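Local coordinates for protein aldo-keto reductase 1 (Coptotermes gestroi, PDB 5KET) that binds NADP and, as a TIM-barrel member of the aldo/keto reductase family, probably reduces carbonyl compounds at the expense of NADPH, at residues A[14-19]-A[189-194]; A[100-105]-A[112-117]. All coordinates share one frame; numbering follows the deposited sequence.

In the fold
Both contacts serve the same eight-stranded parallel barrel, one at its N-terminal end, the other on its outer face. Contact 1 (14-19 with 189-194) sets the turn of the N-terminal hairpin against the start of strand 192-196, whereas contact 2 (100-105 with 112-117) packs helix 98-109 on the outside of strand 114-119. Their centres are about 17 Å apart, with strand 166-172 between the two barrel strands, and they meet inside the barrel, where Asn192 packs on Leu116. Contact 1 leads directly to the cofactor, strand 192-196 carrying Gln194 to the nicotinamide of NADP. Contact 2 stays farther off: the side chain of Tyr117, about 12 Å from NADP, lies about 5 Å from that of Lys87, predicted to lower the pKa of the active-site tyrosine.

Contact 1: residues A[14-19]-A[189-194]; sequences VTFHNG and RPANLQ. With NAP (NADP nicotinamide-adenine-dinucleotide phosphate), chain C.
Phe16 lays one face of its ring on the methyl of Ala191. CB of Ala191 stands 4.0 Å from the centroid of the Phe16 ring and 21° off its normal, a CH-pi contact displaced toward the rim on the CG side, with Phe16 CG and Ala191 CB 3.8 Å apart. Phe16 CG is anti to its own carbonyl carbon (chi1 -61°), which swings the ring from the turn over the start of strand 192-196. Farther along the ring, Phe16 CE1 meets Asn192 CB at 4.0 Å. Asn18 comes to the same methyl, its ND2 3.7 Å from Ala191 CB. At the outer margin His17 and Arg189 approach loosely, His17 CE1 being 4.2 Å from Arg189 NH2. The type I turn from Phe16 to Gly19 is closed by Gly19 N bonding Phe16 O at 2.8 Å. Thr216 and Ser168, from the flanking barrel strands, also touch Phe16, and the carbonyl of Ala191 accepts a hydrogen bond from the hydroxyl of Thr216. Three residues beyond Ala191, Gln194 reaches the nicotinamide of NADP. With no hydrogen bond between the two segments, attachment here rests mainly on nonpolar contact: an aromatic face over a methyl seats the hairpin, which closes the N-terminal end of the barrel as in other aldo-keto reductases.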
loop_
_atom_site.group_PDB
_atom_site.type_symbol
_atom_site.label_atom_id
_atom_site.label_comp_id
_atom_site.label_asym_id
_atom_site.label_seq_id
_atom_site.Cartn_x
_atom_site.Cartn_y
_atom_site.Cartn_z
ATOM N N VAL A 14 -9.092 -9.930 -7.175
ATOM C CA VAL A 14 -7.868 -10.571 -7.636
ATOM C C VAL A 14 -7.575 -11.721 -6.682
ATOM O O VAL A 14 -7.733 -11.563 -5.474
ATOM C CB VAL A 14 -6.690 -9.582 -7.645
ATOM C CG1 VAL A 14 -5.384 -10.318 -7.625
ATOM C CG2 VAL A 14 -6.765 -8.666 -8.855
ATOM N N THR A 15 -7.145 -12.871 -7.222
ATOM C CA THR A 15 -6.910 -14.061 -6.408
ATOM C C THR A 15 -5.401 -14.331 -6.300
ATOM O O THR A 15 -4.702 -14.459 -7.307
ATOM C CB THR A 15 -7.660 -15.291 -6.952
ATOM O OG1 THR A 15 -6.853 -15.992 -7.900
ATOM C CG2 THR A 15 -8.967 -14.853 -7.645
ATOM N N PHE A 16 -4.919 -14.376 -5.066
ATOM C CA PHE A 16 -3.538 -14.721 -4.757
ATOM C C PHE A 16 -3.212 -16.141 -5.185
ATOM O O PHE A 16 -4.094 -16.965 -5.450
ATOM C CB PHE A 16 -3.289 -14.595 -3.253
ATOM C CG PHE A 16 -3.504 -13.233 -2.729
ATOM C CD1 PHE A 16 -3.290 -12.138 -3.536
ATOM C CD2 PHE A 16 -3.944 -13.040 -1.440
ATOM C CE1 PHE A 16 -3.491 -10.874 -3.058
ATOM C CE2 PHE A 16 -4.147 -11.774 -0.954
ATOM C CZ PHE A 16 -3.918 -10.690 -1.763
ATOM N N HIS A 17 -1.907 -16.424 -5.213
ATOM C CA HIS A 17 -1.451 -17.746 -5.598
ATOM C C HIS A 17 -1.961 -18.816 -4.632
ATOM O O HIS A 17 -2.319 -19.926 -5.052
ATOM C CB HIS A 17 0.074 -17.755 -5.679
ATOM C CG HIS A 17 0.655 -19.111 -5.908
ATOM N ND1 HIS A 17 1.084 -19.542 -7.132
ATOM C CD2 HIS A 17 0.904 -20.128 -5.059
ATOM C CE1 HIS A 17 1.551 -20.773 -7.033
ATOM N NE2 HIS A 17 1.455 -21.155 -5.779
ATOM N N ASN A 18 -2.052 -18.485 -3.341
ATOM C CA ASN A 18 -2.637 -19.410 -2.379
ATOM C C ASN A 18 -4.147 -19.556 -2.535
ATOM O O ASN A 18 -4.760 -20.252 -1.719
ATOM C CB ASN A 18 -2.320 -18.962 -0.957
ATOM C CG ASN A 18 -2.637 -17.509 -0.731
ATOM O OD1 ASN A 18 -3.773 -17.156 -0.428
ATOM N ND2 ASN A 18 -1.634 -16.651 -0.876
ATOM N N GLY A 19 -4.760 -18.923 -3.536
ATOM C CA GLY A 19 -6.171 -19.102 -3.814
ATOM C C GLY A 19 -7.107 -18.106 -3.158
ATOM O O GLY A 19 -8.318 -18.151 -3.423
ATOM N N ARG A 189 5.247 -18.204 -0.747
ATOM C CA ARG A 189 5.584 -17.114 -1.638
ATOM C C ARG A 189 4.820 -15.834 -1.272
ATOM O O ARG A 189 3.727 -15.898 -0.693
ATOM C CB ARG A 189 5.295 -17.514 -3.086
ATOM C CG ARG A 189 5.315 -16.386 -4.101
ATOM C CD ARG A 189 5.594 -16.912 -5.494
ATOM N NE ARG A 189 5.405 -18.351 -5.576
ATOM C CZ ARG A 189 5.963 -19.117 -6.499
ATOM N NH1 ARG A 189 6.770 -18.582 -7.410
ATOM N NH2 ARG A 189 5.733 -20.425 -6.503
ATOM N N PRO A 190 5.398 -14.668 -1.540
ATOM C CA PRO A 190 4.651 -13.417 -1.394
ATOM C C PRO A 190 3.310 -13.473 -2.114
ATOM O O PRO A 190 3.232 -13.865 -3.283
ATOM C CB PRO A 190 5.587 -12.377 -2.037
ATOM C CG PRO A 190 6.943 -13.012 -2.051
ATOM C CD PRO A 190 6.849 -14.427 -1.635
ATOM N N ALA A 191 2.259 -13.088 -1.412
ATOM C CA ALA A 191 0.935 -13.046 -2.017
ATOM C C ALA A 191 0.679 -11.755 -2.770
ATOM O O ALA A 191 -0.078 -11.754 -3.751
ATOM C CB ALA A 191 -0.139 -13.229 -0.948
ATOM N N ASN A 192 1.296 -10.658 -2.344
ATOM C CA ASN A 192 0.959 -9.348 -2.881
ATOM C C ASN A 192 2.160 -8.425 -2.731
ATOM O O ASN A 192 2.876 -8.486 -1.730
ATOM C CB ASN A 192 -0.270 -8.762 -2.165
ATOM C CG ASN A 192 -0.536 -7.316 -2.539
ATOM O OD1 ASN A 192 -1.069 -7.031 -3.611
ATOM N ND2 ASN A 192 -0.194 -6.396 -1.640
ATOM N N LEU A 193 2.387 -7.601 -3.750
ATOM C CA LEU A 193 3.372 -6.531 -3.717
ATOM C C LEU A 193 2.632 -5.208 -3.774
ATOM O O LEU A 193 1.778 -5.015 -4.644
ATOM C CB LEU A 193 4.331 -6.627 -4.900
ATOM C CG LEU A 193 5.254 -5.403 -5.024
ATOM C CD1 LEU A 193 6.156 -5.304 -3.812
ATOM C CD2 LEU A 193 6.031 -5.423 -6.317
ATOM N N GLN A 194 2.952 -4.301 -2.858
ATOM C CA GLN A 194 2.297 -3.001 -2.834
ATOM C C GLN A 194 3.355 -1.931 -3.082
ATOM O O GLN A 194 4.208 -1.671 -2.226
ATOM C CB GLN A 194 1.553 -2.772 -1.519
ATOM C CG GLN A 194 1.437 -1.312 -1.149
ATOM C CD GLN A 194 0.411 -1.064 -0.062
ATOM O OE1 GLN A 194 -0.338 -1.949 0.303
ATOM N NE2 GLN A 194 0.415 0.124 0.501
HETATM P PA NAP C . -4.118 8.709 -3.542
HETATM O O1A NAP C . -5.135 7.988 -2.670
HETATM O O2A NAP C . -3.989 8.502 -4.870
HETATM O O5B NAP C . -4.226 10.337 -3.141
HETATM C C5B NAP C . -5.291 10.478 -2.233
HETATM C C4B NAP C . -5.464 11.981 -2.055
HETATM O O4B NAP C . -6.306 12.452 -3.082
HETATM C C3B NAP C . -6.055 12.352 -0.667
HETATM O O3B NAP C . -5.483 13.549 -0.231
HETATM C C2B NAP C . -7.554 12.600 -0.968
HETATM O O2B NAP C . -8.057 13.703 -0.358
HETATM C C1B NAP C . -7.569 12.817 -2.534
HETATM N N9A NAP C . -8.593 12.000 -3.172
HETATM C C8A NAP C . -9.000 10.699 -2.820
HETATM N N7A NAP C . -9.988 10.234 -3.619
HETATM C C5A NAP C . -10.230 11.284 -4.523
HETATM C C6A NAP C . -11.125 11.415 -5.595
HETATM N N6A NAP C . -11.988 10.401 -5.920
HETATM N N1A NAP C . -11.172 12.558 -6.347
HETATM C C2A NAP C . -10.279 13.545 -5.969
HETATM N N3A NAP C . -9.367 13.567 -4.976
HETATM C C4A NAP C . -9.368 12.390 -4.255
HETATM O O3 NAP C . -2.710 8.163 -2.971
HETATM P PN NAP C . -2.504 8.047 -1.413
HETATM O O1N NAP C . -3.529 8.646 -0.551
HETATM O O2N NAP C . -1.028 8.173 -1.131
HETATM O O5D NAP C . -2.692 6.304 -1.146
HETATM C C5D NAP C . -2.973 6.179 0.169
HETATM C C4D NAP C . -2.972 4.729 0.501
HETATM O O4D NAP C . -1.834 4.167 -0.154
HETATM C C3D NAP C . -2.675 4.672 2.009
HETATM O O3D NAP C . -3.821 4.432 2.705
HETATM C C2D NAP C . -1.807 3.460 2.136
HETATM O O2D NAP C . -2.574 2.341 2.285
HETATM C C1D NAP C . -1.123 3.354 0.759
HETATM N N1N NAP C . 0.256 3.850 1.002
HETATM C C2N NAP C . 1.268 2.941 1.073
HETATM C C3N NAP C . 2.552 3.362 1.327
HETATM C C7N NAP C . 3.604 2.364 1.376
HETATM O O7N NAP C . 3.380 1.140 1.371
HETATM N N7N NAP C . 4.898 2.827 1.436
HETATM C C4N NAP C . 2.838 4.722 1.539
HETATM C C5N NAP C . 1.797 5.625 1.480
HETATM C C6N NAP C . 0.508 5.200 1.219
HETATM P P2B NAP C . -9.304 13.526 0.912
HETATM O O1X NAP C . -8.503 12.670 1.883
HETATM O O2X NAP C . -9.695 14.915 1.334
HETATM O O3X NAP C . -10.292 12.634 0.161
#

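Contact 2: residues A[100-105]-A[112-117]; sequences KFLTKS and DYVDLY
Leu102 spreads both methyls against Tyr117. CD1 of Leu102 sits over the centre of the Tyr117 ring, 4.0 Å from the centroid and only 9° off the normal, a CH-pi contact, while CD2 of Leu102 lies 3.9 Å from Tyr117 CD2. The two side chains run past each other in opposite directions, bringing Leu102 CB to 3.5 Å from Tyr117 CZ near the hydroxyl end. Tyr117 carries its ring out from the barrel wall to the helix because its CG lies anti to the backbone N (chi1 -160°). Val114 extends the apolar patch, its CG2 3.9 Å from Leu102 CD1. Gln160 and Arg165 border Leu102, and Met157 of helix 150-162 touches Tyr117. Were Tyr117 an alanine, both Leu102 methyls would probably lose their aromatic partner and a gap would open between helix and strand. The margins are looser. Phe101 meets the tyrosine hydroxyl through its CB and backbone, but its ring turns off to an edge-to-face pairing with Phe56. Ser105 OG stays 4.5 Å from Tyr117 OH and instead donates to Phe101 O at 3.1 Å, from above the carbonyl plane; that oxygen also accepts a hydrogen bond from Ser105 N. Lys100 and Thr103, on the far side of the helix, point away from the strand and are partly exposed. Helix 98-109 links strand 83-88 to the parallel strand 114-119 as the helix of a beta-alpha-beta crossover, the repeating unit of the TIM barrel, with leucine, valine and a tyrosine ring packing helix on strand.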
loop_
_atom_site.group_PDB
_atom_site.type_symbol
_atom_site.label_atom_id
_atom_site.label_comp_id
_atom_site.label_asym_id
_atom_site.label_seq_id
_atom_site.Cartn_x
_atom_site.Cartn_y
_atom_site.Cartn_z
ATOM N N LYS A 100 5.723 -9.563 17.638
ATOM C CA LYS A 100 5.424 -8.460 18.547
ATOM C C LYS A 100 4.554 -7.404 17.867
ATOM O O LYS A 100 3.526 -6.980 18.411
ATOM C CB LYS A 100 6.722 -7.824 19.062
ATOM C CG LYS A 100 6.517 -6.514 19.847
ATOM C CD LYS A 100 7.838 -5.850 20.241
ATOM N N PHE A 101 4.939 -6.986 16.661
ATOM C CA PHE A 101 4.253 -5.868 16.033
ATOM C C PHE A 101 2.907 -6.281 15.466
ATOM O O PHE A 101 1.914 -5.561 15.634
ATOM C CB PHE A 101 5.132 -5.246 14.950
ATOM C CG PHE A 101 6.175 -4.320 15.493
ATOM C CD1 PHE A 101 5.817 -3.085 16.025
ATOM C CD2 PHE A 101 7.513 -4.686 15.493
ATOM C CE1 PHE A 101 6.773 -2.231 16.542
ATOM C CE2 PHE A 101 8.471 -3.835 16.003
ATOM C CZ PHE A 101 8.099 -2.605 16.533
ATOM N N LEU A 102 2.842 -7.425 14.792
ATOM C CA LEU A 102 1.548 -7.866 14.295
ATOM C C LEU A 102 0.578 -8.104 15.445
ATOM O O LEU A 102 -0.595 -7.739 15.351
ATOM C CB LEU A 102 1.711 -9.118 13.448
ATOM C CG LEU A 102 0.452 -9.892 13.081
ATOM C CD1 LEU A 102 -0.555 -9.035 12.290
ATOM C CD2 LEU A 102 0.899 -11.073 12.257
ATOM N N THR A 103 1.048 -8.686 16.546
ATOM C CA THR A 103 0.198 -8.765 17.732
ATOM C C THR A 103 -0.265 -7.375 18.159
ATOM O O THR A 103 -1.444 -7.178 18.464
ATOM C CB THR A 103 0.930 -9.467 18.878
ATOM O OG1 THR A 103 1.400 -10.747 18.429
ATOM C CG2 THR A 103 0.003 -9.669 20.061
ATOM N N LYS A 104 0.639 -6.391 18.147
ATOM C CA LYS A 104 0.236 -5.031 18.500
ATOM C C LYS A 104 -0.757 -4.462 17.487
ATOM O O LYS A 104 -1.733 -3.807 17.875
ATOM C CB LYS A 104 1.469 -4.130 18.622
ATOM C CG LYS A 104 2.351 -4.427 19.832
ATOM N N SER A 105 -0.533 -4.702 16.191
ATOM C CA SER A 105 -1.486 -4.249 15.178
ATOM C C SER A 105 -2.861 -4.858 15.419
ATOM O O SER A 105 -3.878 -4.147 15.451
ATOM C CB SER A 105 -0.985 -4.608 13.774
ATOM O OG SER A 105 0.279 -4.029 13.494
ATOM N N ASP A 112 -8.675 -11.064 15.384
ATOM C CA ASP A 112 -7.865 -12.249 15.618
ATOM C C ASP A 112 -6.934 -12.570 14.456
ATOM O O ASP A 112 -6.040 -13.413 14.613
ATOM C CB ASP A 112 -8.763 -13.456 15.897
ATOM C CG ASP A 112 -9.526 -13.321 17.198
ATOM O OD1 ASP A 112 -8.978 -12.725 18.152
ATOM O OD2 ASP A 112 -10.675 -13.809 17.268
ATOM N N TYR A 113 -7.119 -11.923 13.307
ATOM C CA TYR A 113 -6.296 -12.168 12.131
ATOM C C TYR A 113 -6.479 -11.015 11.155
ATOM O O TYR A 113 -7.532 -10.373 11.133
ATOM C CB TYR A 113 -6.656 -13.502 11.457
ATOM C CG TYR A 113 -7.902 -13.496 10.581
ATOM C CD1 TYR A 113 -9.162 -13.750 11.118
ATOM C CD2 TYR A 113 -7.807 -13.268 9.206
ATOM C CE1 TYR A 113 -10.299 -13.758 10.315
ATOM C CE2 TYR A 113 -8.933 -13.270 8.398
ATOM C CZ TYR A 113 -10.180 -13.517 8.952
ATOM O OH TYR A 113 -11.300 -13.526 8.135
ATOM N N VAL A 114 -5.444 -10.746 10.360
ATOM C CA VAL A 114 -5.564 -9.850 9.217
ATOM C C VAL A 114 -5.492 -10.695 7.954
ATOM O O VAL A 114 -4.965 -11.812 7.942
ATOM C CB VAL A 114 -4.487 -8.743 9.195
ATOM C CG1 VAL A 114 -4.742 -7.711 10.281
ATOM C CG2 VAL A 114 -3.082 -9.344 9.325
ATOM N N ASP A 115 -6.030 -10.155 6.868
ATOM C CA ASP A 115 -5.997 -10.939 5.646
ATOM C C ASP A 115 -4.636 -10.879 4.970
ATOM O O ASP A 115 -4.249 -11.839 4.290
ATOM C CB ASP A 115 -7.107 -10.478 4.709
ATOM C CG ASP A 115 -8.472 -10.715 5.300
ATOM O OD1 ASP A 115 -8.943 -9.839 6.056
ATOM O OD2 ASP A 115 -9.057 -11.791 5.040
ATOM N N LEU A 116 -3.887 -9.797 5.175
ATOM C CA LEU A 116 -2.652 -9.578 4.430
ATOM C C LEU A 116 -1.690 -8.756 5.273
ATOM O O LEU A 116 -2.042 -7.659 5.715
ATOM C CB LEU A 116 -2.951 -8.864 3.115
ATOM C CG LEU A 116 -1.724 -8.536 2.280
ATOM C CD1 LEU A 116 -1.024 -9.814 1.840
ATOM C CD2 LEU A 116 -2.105 -7.688 1.091
ATOM N N TYR A 117 -0.480 -9.276 5.479
ATOM C CA TYR A 117 0.555 -8.623 6.279
ATOM C C TYR A 117 1.777 -8.376 5.404
ATOM O O TYR A 117 2.368 -9.324 4.876
ATOM C CB TYR A 117 0.930 -9.477 7.494
ATOM C CG TYR A 117 1.601 -8.712 8.605
ATOM C CD1 TYR A 117 1.162 -7.445 8.962
ATOM C CD2 TYR A 117 2.663 -9.257 9.308
ATOM C CE1 TYR A 117 1.761 -6.743 9.980
ATOM C CE2 TYR A 117 3.278 -8.559 10.330
ATOM C CZ TYR A 117 2.817 -7.307 10.664
ATOM O OH TYR A 117 3.424 -6.619 11.689
#